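Local coordinates for mannitol dehydrogenase (Pseudomonas fluorescens, PDB 1LJ8), which binds NAD and probably catalyses, as a long-chain dehydrogenase, the NAD-dependent interconversion of mannitol and fructose, at residues 308-316 / 409-420; 372-380 / 425-433. One frame throughout, in Å; residues are numbered along the deposited sequence.

How the interactions relate
Both interactions lie in the mostly helical C-terminal domain, their centres 13 Å apart. Along the chain their segments alternate: 308-316 of interaction 1, then 372-380 of interaction 2, then 409-420 and 425-433, so the two contacts interlock rather than follow one another. Helix 289-313 and helix 401-413, with the loops that follow them, supply interaction 1; in interaction 2 helices 371-375 and 378-385 meet the loop that leads into helix 431-437. They touch directly, Tyr308 OH lying 2.7 Å from Cys375 O as a probable hydrogen bond, while the hydroxyl end of Tyr413 packs on Cys375 and Pro427. The aromatic packing of interaction 1 thus backs the segment that carries Arg373 into the NAD pocket.

Interaction 1 of 2, residues 308-316 / 409-420; sequences YLGFLKGYR and AWALYLKGVDEN
Tyr308 lies between Trp410 and Tyr413 and meets each in a different way. The five-membered ring of Trp410 turns its edge to the Tyr308 face, with Trp410 CD1 3.4 Å from Tyr308 CE2, and Trp410 CB adds a CH-pi contact over the same ring. Tyr308 in turn presents its own edge to Tyr413: Tyr308 CD2 stands over the centre of that ring, the planes 58° apart. The edge of Tyr413 then meets the Phe311 face in an offset T-shape, completing a four-ring cluster. Tyr413 CG lies roughly anti to the backbone N, which swings the ring between the two aromatics of helix 289-313. Small Ala409 lets the helices close up, its CB 3.6 Å from Leu309 CD2, while Leu312 CD2 packs against Leu412 CG and the backbone at Tyr413 CA.

At the C-terminal end of helix 289-313 the contact turns polar. Glu419 N donates to Leu312 O at 2.8 Å, nearly straight at 164°. Arg316 NH2 forms a salt bridge with Asp418 OD2 (2.8 Å), tilted out of both planes, and its NH1 binds Phe311 O and Tyr315 O, fixing the guanidinium over the Phe311 ring. Asp418 OD1 receives Asn420 N in an Asx turn. Gly314, with positive phi, closes a Schellman motif; any CB there would press on the preceding carbonyl O and on Asn420 ND2, so glycine suits the place. Lys313 and Glu419 are linked through two waters, and their tips also bond to Thr482 and to Val481 N respectively.

The two helix ends run at 40°, their axes 8.8 Å apart. Helix 463-488 packs on Leu309, Leu312 and Leu412, helix 371-375 touches Phe311 and Tyr413, and helix 444-448 lies against Trp410.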
loop_
_atom_site.group_PDB
_atom_site.type_symbol
_atom_site.label_atom_id
_atom_site.label_comp_id
_atom_site.label_asym_id
_atom_site.label_seq_id
_atom_site.Cartn_x
_atom_site.Cartn_y
_atom_site.Cartn_z
ATOM N N TYR A 308 -15.733 3.190 -4.238
ATOM C CA TYR A 308 -16.844 3.591 -3.382
ATOM C C TYR A 308 -18.140 3.523 -4.185
ATOM O O TYR A 308 -19.149 3.041 -3.676
ATOM C CB TYR A 308 -16.602 4.980 -2.772
ATOM C CG TYR A 308 -15.348 4.959 -1.908
ATOM C CD1 TYR A 308 -14.229 5.694 -2.273
ATOM C CD2 TYR A 308 -15.258 4.116 -0.760
ATOM C CE1 TYR A 308 -13.010 5.609 -1.518
ATOM C CE2 TYR A 308 -14.039 4.016 -0.009
ATOM C CZ TYR A 308 -12.938 4.769 -0.407
ATOM O OH TYR A 308 -11.736 4.668 0.287
ATOM N N LEU A 309 -18.115 4.032 -5.415
ATOM C CA LEU A 309 -19.282 3.899 -6.276
ATOM C C LEU A 309 -19.629 2.425 -6.464
ATOM O O LEU A 309 -20.810 2.061 -6.459
ATOM C CB LEU A 309 -18.995 4.491 -7.665
ATOM C CG LEU A 309 -18.872 6.012 -7.633
ATOM C CD1 LEU A 309 -18.286 6.467 -8.999
ATOM C CD2 LEU A 309 -20.254 6.648 -7.404
ATOM N N GLY A 310 -18.611 1.574 -6.626
ATOM C CA GLY A 310 -18.850 0.147 -6.840
ATOM C C GLY A 310 -19.467 -0.512 -5.620
ATOM O O GLY A 310 -20.392 -1.318 -5.743
ATOM N N PHE A 311 -18.975 -0.150 -4.444
ATOM C CA PHE A 311 -19.516 -0.746 -3.215
ATOM C C PHE A 311 -20.984 -0.312 -3.047
ATOM O O PHE A 311 -21.849 -1.106 -2.664
ATOM C CB PHE A 311 -18.714 -0.281 -2.001
ATOM C CG PHE A 311 -18.526 -1.357 -0.965
ATOM C CD1 PHE A 311 -17.519 -2.308 -1.126
ATOM C CD2 PHE A 311 -19.360 -1.423 0.148
ATOM C CE1 PHE A 311 -17.346 -3.344 -0.165
ATOM C CE2 PHE A 311 -19.201 -2.450 1.132
ATOM C CZ PHE A 311 -18.191 -3.407 0.964
ATOM N N LEU A 312 -21.255 0.958 -3.313
ATOM C CA LEU A 312 -22.630 1.479 -3.220
ATOM C C LEU A 312 -23.555 0.759 -4.188
ATOM O O LEU A 312 -24.689 0.424 -3.825
ATOM C CB LEU A 312 -22.644 2.986 -3.554
ATOM C CG LEU A 312 -22.135 3.856 -2.409
ATOM C CD1 LEU A 312 -21.899 5.260 -2.991
ATOM C CD2 LEU A 312 -23.130 3.924 -1.200
ATOM N N LYS A 313 -23.082 0.517 -5.401
ATOM C CA LYS A 313 -23.880 -0.161 -6.413
ATOM C C LYS A 313 -24.138 -1.618 -6.005
ATOM O O LYS A 313 -25.099 -2.251 -6.484
ATOM C CB LYS A 313 -23.171 -0.088 -7.754
ATOM C CG LYS A 313 -23.920 -0.730 -8.912
ATOM C CD LYS A 313 -25.342 -0.112 -9.123
ATOM C CE LYS A 313 -26.093 -0.875 -10.228
ATOM N NZ LYS A 313 -27.463 -0.272 -10.467
ATOM N N GLY A 314 -23.317 -2.129 -5.091
ATOM C CA GLY A 314 -23.487 -3.511 -4.650
ATOM C C GLY A 314 -22.388 -4.435 -5.170
ATOM O O GLY A 314 -22.383 -5.641 -4.843
ATOM N N TYR A 315 -21.458 -3.926 -5.972
ATOM C CA TYR A 315 -20.371 -4.793 -6.460
ATOM C C TYR A 315 -19.446 -5.062 -5.288
ATOM O O TYR A 315 -19.429 -4.285 -4.302
ATOM C CB TYR A 315 -19.574 -4.115 -7.572
ATOM C CG TYR A 315 -20.376 -3.806 -8.811
ATOM C CD1 TYR A 315 -20.208 -2.603 -9.493
ATOM C CD2 TYR A 315 -21.268 -4.740 -9.334
ATOM C CE1 TYR A 315 -20.913 -2.334 -10.669
ATOM C CE2 TYR A 315 -21.984 -4.486 -10.511
ATOM C CZ TYR A 315 -21.806 -3.282 -11.165
ATOM O OH TYR A 315 -22.577 -3.015 -12.280
ATOM N N ARG A 316 -18.695 -6.166 -5.366
ATOM C CA ARG A 316 -17.759 -6.482 -4.271
ATOM C C ARG A 316 -16.340 -6.782 -4.758
ATOM O O ARG A 316 -15.420 -6.912 -3.944
ATOM C CB ARG A 316 -18.309 -7.647 -3.412
ATOM C CG ARG A 316 -19.474 -7.223 -2.468
ATOM C CD ARG A 316 -19.077 -6.147 -1.464
ATOM N NE ARG A 316 -20.135 -5.745 -0.503
ATOM C CZ ARG A 316 -21.027 -4.767 -0.693
ATOM N NH1 ARG A 316 -21.029 -4.062 -1.819
ATOM N NH2 ARG A 316 -21.886 -4.457 0.278
ATOM N N ALA A 409 -19.013 9.943 -3.419
ATOM C CA ALA A 409 -19.275 8.484 -3.306
ATOM C C ALA A 409 -18.775 8.005 -1.942
ATOM O O ALA A 409 -19.439 7.219 -1.254
ATOM C CB ALA A 409 -18.544 7.709 -4.439
ATOM N N TRP A 410 -17.576 8.448 -1.564
ATOM C CA TRP A 410 -17.036 8.059 -0.245
ATOM C C TRP A 410 -17.973 8.552 0.869
ATOM O O TRP A 410 -18.253 7.810 1.832
ATOM C CB TRP A 410 -15.635 8.681 -0.020
ATOM C CG TRP A 410 -14.979 8.238 1.259
ATOM C CD1 TRP A 410 -14.729 6.933 1.632
ATOM C CD2 TRP A 410 -14.420 9.066 2.301
ATOM N NE1 TRP A 410 -14.032 6.912 2.830
ATOM C CE2 TRP A 410 -13.833 8.194 3.263
ATOM C CE3 TRP A 410 -14.349 10.442 2.509
ATOM C CZ2 TRP A 410 -13.186 8.665 4.421
ATOM C CZ3 TRP A 410 -13.701 10.926 3.672
ATOM C CH2 TRP A 410 -13.130 10.024 4.613
ATOM N N ALA A 411 -18.464 9.796 0.738
ATOM C CA ALA A 411 -19.336 10.355 1.763
ATOM C C ALA A 411 -20.590 9.508 1.957
ATOM O O ALA A 411 -20.989 9.204 3.109
ATOM C CB ALA A 411 -19.744 11.839 1.422
ATOM N N LEU A 412 -21.199 9.114 0.851
ATOM C CA LEU A 412 -22.439 8.323 0.940
ATOM C C LEU A 412 -22.104 6.916 1.423
ATOM O O LEU A 412 -22.816 6.355 2.244
ATOM C CB LEU A 412 -23.152 8.267 -0.413
ATOM C CG LEU A 412 -24.541 7.561 -0.395
ATOM C CD1 LEU A 412 -25.479 8.218 0.616
ATOM C CD2 LEU A 412 -25.174 7.611 -1.743
ATOM N N TYR A 413 -20.990 6.389 0.942
ATOM C CA TYR A 413 -20.515 5.050 1.329
ATOM C C TYR A 413 -20.314 4.968 2.856
ATOM O O TYR A 413 -20.578 3.918 3.472
ATOM C CB TYR A 413 -19.206 4.791 0.590
ATOM C CG TYR A 413 -18.292 3.811 1.280
ATOM C CD1 TYR A 413 -18.351 2.446 0.977
ATOM C CD2 TYR A 413 -17.332 4.252 2.200
ATOM C CE1 TYR A 413 -17.475 1.553 1.567
ATOM C CE2 TYR A 413 -16.422 3.338 2.807
ATOM C CZ TYR A 413 -16.511 2.005 2.476
ATOM O OH TYR A 413 -15.635 1.083 3.043
ATOM N N LEU A 414 -19.849 6.056 3.474
ATOM C CA LEU A 414 -19.622 6.064 4.932
ATOM C C LEU A 414 -20.898 5.834 5.762
ATOM O O LEU A 414 -20.824 5.553 6.969
ATOM C CB LEU A 414 -18.982 7.376 5.375
ATOM C CG LEU A 414 -17.511 7.494 4.940
ATOM C CD1 LEU A 414 -17.011 8.944 5.094
ATOM C CD2 LEU A 414 -16.642 6.519 5.768
ATOM N N LYS A 415 -22.070 5.972 5.147
ATOM C CA LYS A 415 -23.290 5.737 5.920
ATOM C C LYS A 415 -23.490 4.237 6.176
ATOM O O LYS A 415 -24.344 3.852 6.990
ATOM C CB LYS A 415 -24.508 6.373 5.226
ATOM C CG LYS A 415 -24.430 7.912 5.230
ATOM C CD LYS A 415 -25.653 8.586 4.570
ATOM C CE LYS A 415 -26.690 9.028 5.591
ATOM N NZ LYS A 415 -26.228 10.239 6.347
ATOM N N GLY A 416 -22.724 3.390 5.480
ATOM C CA GLY A 416 -22.784 1.949 5.777
ATOM C C GLY A 416 -23.880 1.043 5.219
ATOM O O GLY A 416 -24.105 -0.043 5.792
ATOM N N VAL A 417 -24.540 1.435 4.131
ATOM C CA VAL A 417 -25.583 0.598 3.530
ATOM C C VAL A 417 -25.537 0.810 2.025
ATOM O O VAL A 417 -25.471 1.958 1.561
ATOM C CB VAL A 417 -27.033 0.950 4.009
ATOM C CG1 VAL A 417 -28.008 -0.138 3.503
ATOM C CG2 VAL A 417 -27.096 1.002 5.505
ATOM N N ASP A 418 -25.537 -0.272 1.251
ATOM C CA ASP A 418 -25.466 -0.106 -0.196
ATOM C C ASP A 418 -26.833 -0.052 -0.849
ATOM O O ASP A 418 -27.860 -0.078 -0.156
ATOM C CB ASP A 418 -24.531 -1.172 -0.853
ATOM C CG ASP A 418 -25.092 -2.595 -0.828
ATOM O OD1 ASP A 418 -26.319 -2.770 -0.695
ATOM O OD2 ASP A 418 -24.273 -3.536 -0.973
ATOM N N GLU A 419 -26.862 0.052 -2.177
ATOM C CA GLU A 419 -28.134 0.177 -2.862
ATOM C C GLU A 419 -28.995 -1.084 -2.790
ATOM O O GLU A 419 -30.187 -1.009 -3.047
ATOM C CB GLU A 419 -27.928 0.582 -4.326
ATOM C CG GLU A 419 -27.408 2.034 -4.399
ATOM C CD GLU A 419 -27.187 2.579 -5.811
ATOM O OE1 GLU A 419 -27.342 1.869 -6.843
ATOM O OE2 GLU A 419 -26.813 3.767 -5.893
ATOM N N ASN A 420 -28.379 -2.213 -2.470
ATOM C CA ASN A 420 -29.163 -3.462 -2.347
ATOM C C ASN A 420 -29.629 -3.683 -0.895
ATOM O O ASN A 420 -30.240 -4.727 -0.586
ATOM C CB ASN A 420 -28.322 -4.674 -2.773
ATOM C CG ASN A 420 -28.106 -4.723 -4.259
ATOM O OD1 ASN A 420 -28.907 -4.192 -5.007
ATOM N ND2 ASN A 420 -27.039 -5.399 -4.704
HETATM O O HOH W 1 -27.616 2.562 -9.342
HETATM O O HOH W 2 -27.791 -2.585 -6.921
HETATM O O HOH W 3 -28.799 -0.055 -7.812
HETATM O O HOH W 4 -23.931 -5.972 -2.022
#

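Interaction 2 of 2, residues 372-380 / 425-433; sequences ERVCSDGSS and TIPDPRAEF. With NAD (nicotinamide-adenine-dinucleotide), chain B.
Asp428 reaches across to the start of helix 378-385 and grips Ser379 with both carboxylate oxygens. From CB, its CG lies anti to the backbone N (chi1 -169°), carrying the carboxylate to the turn at Gly378. There OD1 accepts Ser379 N on its syn lone pair at 3.0 Å, at an angle of 168°, and takes a further bond from a water that also receives Gly378 N. OD2 uses its syn lone pair for Ser379 OG, 2.6 Å away, and its anti lone pair for Arg430 N at 2.7 Å. Serine suits position 379 because its OG, one bond from CB, meets OD2 while its own N-H meets OD1. With an alanine in place of Asp428, Ser379 N and OG and Arg430 N are likely to be left without their acceptor, and the helix start would probably lose a tie to the loop.

Alongside, the Asp377 backbone N donates to Pro427 O at 2.9 Å. The ring of Pro427, centre of an inverse gamma turn, rests its CG against Glu372 O and Ser376 CB. Asp377 OD1 packs on Pro429 CD at 3.2 Å and accepts Ser380 OG, with a weak bond from Ser380 N. The Arg430 guanidinium lies over the Phe433 ring and forms a salt bridge with Glu453.

The segment 372-380 also brings Arg373 to the nicotinamide amide of NAD, its NH1 3.2 Å from NAD N7N. Beside it stands a capped helix start: Asp377 is the N-cap of helix 378-385, and Asp428, head of an Asx turn, accepts from the N-H and hydroxyl of Ser379 in the first turn.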
loop_
_atom_site.group_PDB
_atom_site.type_symbol
_atom_site.label_atom_id
_atom_site.label_comp_id
_atom_site.label_asym_id
_atom_site.label_seq_id
_atom_site.Cartn_x
_atom_site.Cartn_y
_atom_site.Cartn_z
ATOM N N GLU A 372 -13.729 -4.267 -0.748
ATOM C CA GLU A 372 -13.544 -3.907 0.659
ATOM C C GLU A 372 -12.070 -3.535 0.950
ATOM O O GLU A 372 -11.795 -2.659 1.778
ATOM C CB GLU A 372 -13.949 -5.049 1.575
ATOM C CG GLU A 372 -13.943 -4.579 3.028
ATOM C CD GLU A 372 -14.697 -5.497 3.987
ATOM O OE1 GLU A 372 -15.754 -6.054 3.614
ATOM O OE2 GLU A 372 -14.233 -5.629 5.136
ATOM N N ARG A 373 -11.147 -4.210 0.254
ATOM C CA ARG A 373 -9.726 -3.905 0.404
ATOM C C ARG A 373 -9.457 -2.550 -0.237
ATOM O O ARG A 373 -8.853 -1.678 0.362
ATOM C CB ARG A 373 -8.854 -4.956 -0.319
ATOM C CG ARG A 373 -7.354 -4.726 -0.138
ATOM C CD ARG A 373 -6.517 -5.661 -1.041
ATOM N NE ARG A 373 -6.569 -5.190 -2.419
ATOM C CZ ARG A 373 -5.872 -4.145 -2.861
ATOM N NH1 ARG A 373 -5.066 -3.442 -2.041
ATOM N NH2 ARG A 373 -5.961 -3.809 -4.144
ATOM N N VAL A 374 -9.880 -2.400 -1.484
ATOM C CA VAL A 374 -9.630 -1.129 -2.184
ATOM C C VAL A 374 -10.275 0.084 -1.483
ATOM O O VAL A 374 -9.715 1.210 -1.472
ATOM C CB VAL A 374 -10.090 -1.239 -3.675
ATOM C CG1 VAL A 374 -9.740 0.110 -4.429
ATOM C CG2 VAL A 374 -9.295 -2.395 -4.368
ATOM N N CYS A 375 -11.430 -0.134 -0.838
ATOM C CA CYS A 375 -12.121 0.950 -0.124
ATOM C C CYS A 375 -11.441 1.272 1.184
ATOM O O CYS A 375 -11.604 2.344 1.720
ATOM C CB CYS A 375 -13.547 0.535 0.318
ATOM S SG CYS A 375 -14.759 0.288 -0.937
ATOM N N SER A 376 -10.735 0.296 1.745
ATOM C CA SER A 376 -10.195 0.523 3.078
ATOM C C SER A 376 -9.269 1.713 3.250
ATOM O O SER A 376 -8.473 2.053 2.363
ATOM C CB SER A 376 -9.495 -0.756 3.603
ATOM O OG SER A 376 -8.189 -0.907 3.058
ATOM N N ASP A 377 -9.414 2.374 4.392
ATOM C CA ASP A 377 -8.539 3.479 4.759
ATOM C C ASP A 377 -8.585 4.666 3.777
ATOM O O ASP A 377 -7.544 5.271 3.425
ATOM C CB ASP A 377 -7.088 2.928 4.893
ATOM C CG ASP A 377 -6.168 3.837 5.698
ATOM O OD1 ASP A 377 -6.659 4.834 6.300
ATOM O OD2 ASP A 377 -4.924 3.540 5.722
ATOM N N GLY A 378 -9.797 5.003 3.356
ATOM C CA GLY A 378 -9.957 6.161 2.478
ATOM C C GLY A 378 -9.449 7.421 3.175
ATOM O O GLY A 378 -8.951 8.339 2.503
ATOM N N SER A 379 -9.594 7.501 4.510
ATOM C CA SER A 379 -9.111 8.702 5.216
ATOM C C SER A 379 -7.610 8.924 4.982
ATOM O O SER A 379 -7.160 10.076 4.885
ATOM C CB SER A 379 -9.417 8.630 6.724
ATOM O OG SER A 379 -8.705 7.570 7.341
ATOM N N SER A 380 -6.835 7.852 4.824
ATOM C CA SER A 380 -5.406 8.029 4.554
ATOM C C SER A 380 -5.099 8.039 3.051
ATOM O O SER A 380 -4.088 8.617 2.631
ATOM C CB SER A 380 -4.548 6.886 5.170
ATOM O OG SER A 380 -4.812 6.678 6.568
ATOM N N THR A 425 -19.539 -2.596 7.757
ATOM C CA THR A 425 -18.758 -1.855 8.702
ATOM C C THR A 425 -17.768 -1.113 7.776
ATOM O O THR A 425 -17.585 -1.522 6.628
ATOM C CB THR A 425 -17.974 -2.791 9.618
ATOM O OG1 THR A 425 -17.229 -3.708 8.808
ATOM C CG2 THR A 425 -18.947 -3.600 10.512
ATOM N N ILE A 426 -17.171 -0.055 8.287
ATOM C CA ILE A 426 -16.194 0.752 7.508
ATOM C C ILE A 426 -14.765 0.371 7.898
ATOM O O ILE A 426 -14.325 0.639 9.006
ATOM C CB ILE A 426 -16.327 2.252 7.796
ATOM C CG1 ILE A 426 -17.795 2.716 7.681
ATOM C CG2 ILE A 426 -15.418 3.041 6.820
ATOM C CD1 ILE A 426 -18.385 2.524 6.327
ATOM N N PRO A 427 -13.999 -0.201 6.970
ATOM C CA PRO A 427 -12.628 -0.574 7.339
ATOM C C PRO A 427 -11.670 0.630 7.217
ATOM O O PRO A 427 -10.942 0.761 6.249
ATOM C CB PRO A 427 -12.328 -1.708 6.367
ATOM C CG PRO A 427 -13.074 -1.315 5.130
ATOM C CD PRO A 427 -14.378 -0.737 5.653
ATOM N N ASP A 428 -11.674 1.492 8.216
ATOM C CA ASP A 428 -10.855 2.698 8.204
ATOM C C ASP A 428 -10.383 2.915 9.623
ATOM O O ASP A 428 -11.164 2.756 10.563
ATOM C CB ASP A 428 -11.727 3.876 7.752
ATOM C CG ASP A 428 -10.932 5.142 7.445
ATOM O OD1 ASP A 428 -11.019 5.570 6.257
ATOM O OD2 ASP A 428 -10.249 5.718 8.364
ATOM N N PRO A 429 -9.107 3.271 9.803
ATOM C CA PRO A 429 -8.605 3.493 11.165
ATOM C C PRO A 429 -9.320 4.653 11.853
ATOM O O PRO A 429 -9.317 4.755 13.070
ATOM C CB PRO A 429 -7.109 3.723 10.948
ATOM C CG PRO A 429 -7.028 4.308 9.536
ATOM C CD PRO A 429 -8.044 3.448 8.794
ATOM N N ARG A 430 -9.991 5.508 11.083
ATOM C CA ARG A 430 -10.712 6.620 11.678
ATOM C C ARG A 430 -12.188 6.467 11.345
ATOM O O ARG A 430 -12.881 7.453 11.119
ATOM C CB ARG A 430 -10.214 7.947 11.102
ATOM C CG ARG A 430 -8.705 8.117 11.224
ATOM C CD ARG A 430 -8.299 9.564 10.925
ATOM N NE ARG A 430 -8.847 10.498 11.919
ATOM C CZ ARG A 430 -8.795 11.825 11.813
ATOM N NH1 ARG A 430 -8.212 12.397 10.760
ATOM N NH2 ARG A 430 -9.349 12.593 12.764
ATOM N N ALA A 431 -12.664 5.231 11.327
ATOM C CA ALA A 431 -14.051 4.978 10.940
ATOM C C ALA A 431 -15.075 5.777 11.743
ATOM O O ALA A 431 -15.948 6.466 11.171
ATOM C CB ALA A 431 -14.370 3.454 11.036
ATOM N N GLU A 432 -14.985 5.677 13.067
ATOM C CA GLU A 432 -15.943 6.366 13.924
ATOM C C GLU A 432 -15.979 7.856 13.599
ATOM O O GLU A 432 -17.051 8.435 13.382
ATOM C CB GLU A 432 -15.579 6.122 15.388
ATOM C CG GLU A 432 -16.390 6.928 16.358
ATOM C CD GLU A 432 -16.635 6.148 17.638
ATOM O OE1 GLU A 432 -15.760 5.323 18.002
ATOM O OE2 GLU A 432 -17.699 6.347 18.263
ATOM N N PHE A 433 -14.802 8.459 13.554
ATOM C CA PHE A 433 -14.662 9.864 13.203
ATOM C C PHE A 433 -15.287 10.170 11.814
ATOM O O PHE A 433 -16.054 11.136 11.669
ATOM C CB PHE A 433 -13.181 10.242 13.194
ATOM C CG PHE A 433 -12.912 11.619 12.677
ATOM C CD1 PHE A 433 -13.077 12.731 13.497
ATOM C CD2 PHE A 433 -12.498 11.810 11.356
ATOM C CE1 PHE A 433 -12.830 14.027 13.012
ATOM C CE2 PHE A 433 -12.249 13.084 10.856
ATOM C CZ PHE A 433 -12.411 14.209 11.685
HETATM P PA NAD B . -2.196 -5.775 4.711
HETATM O O1A NAD B . -3.419 -5.318 5.321
HETATM O O2A NAD B . -1.985 -7.181 4.264
HETATM O O5B NAD B . -0.956 -5.474 5.671
HETATM C C5B NAD B . -0.745 -4.120 6.178
HETATM C C4B NAD B . 0.437 -4.362 7.139
HETATM O O4B NAD B . 0.804 -3.034 7.700
HETATM C C3B NAD B . 0.113 -5.187 8.434
HETATM O O3B NAD B . 1.302 -5.938 8.739
HETATM C C2B NAD B . -0.205 -4.098 9.469
HETATM O O2B NAD B . -0.044 -4.538 10.812
HETATM C C1B NAD B . 0.846 -3.060 9.122
HETATM N N9A NAD B . 0.578 -1.735 9.582
HETATM C C8A NAD B . -0.552 -0.947 9.493
HETATM N N7A NAD B . -0.376 0.246 10.013
HETATM C C5A NAD B . 0.936 0.228 10.462
HETATM C C6A NAD B . 1.670 1.242 11.089
HETATM N N6A NAD B . 1.228 2.469 11.366
HETATM N N1A NAD B . 2.977 0.959 11.459
HETATM C C2A NAD B . 3.549 -0.287 11.208
HETATM N N3A NAD B . 2.847 -1.301 10.568
HETATM C C4A NAD B . 1.532 -0.982 10.219
HETATM O O3 NAD B . -1.936 -4.788 3.496
HETATM P PN NAD B . -1.118 -4.979 2.125
HETATM O O1N NAD B . -2.043 -5.422 1.077
HETATM O O2N NAD B . 0.036 -5.831 2.423
HETATM O O5D NAD B . -0.717 -3.498 1.762
HETATM C C5D NAD B . 0.205 -2.842 2.623
HETATM C C4D NAD B . 0.694 -1.683 1.870
HETATM O O4D NAD B . 1.550 -2.019 0.759
HETATM C C3D NAD B . -0.359 -0.669 1.293
HETATM O O3D NAD B . -0.909 0.174 2.298
HETATM C C2D NAD B . 0.399 0.022 0.177
HETATM O O2D NAD B . 1.101 1.162 0.654
HETATM C C1D NAD B . 1.356 -1.083 -0.338
HETATM N N1N NAD B . 0.885 -1.781 -1.551
HETATM C C2N NAD B . -0.147 -2.737 -1.585
HETATM C C3N NAD B . -0.529 -3.225 -2.808
HETATM C C7N NAD B . -1.683 -4.244 -2.866
HETATM O O7N NAD B . -2.142 -4.510 -3.986
HETATM N N7N NAD B . -2.210 -4.746 -1.768
HETATM C C4N NAD B . 0.106 -2.750 -4.056
HETATM C C5N NAD B . 1.173 -1.805 -3.961
HETATM C C6N NAD B . 1.587 -1.295 -2.698
HETATM O O HOH W 5 -14.737 -3.524 7.168
HETATM O O HOH W 6 -12.704 4.815 4.214
#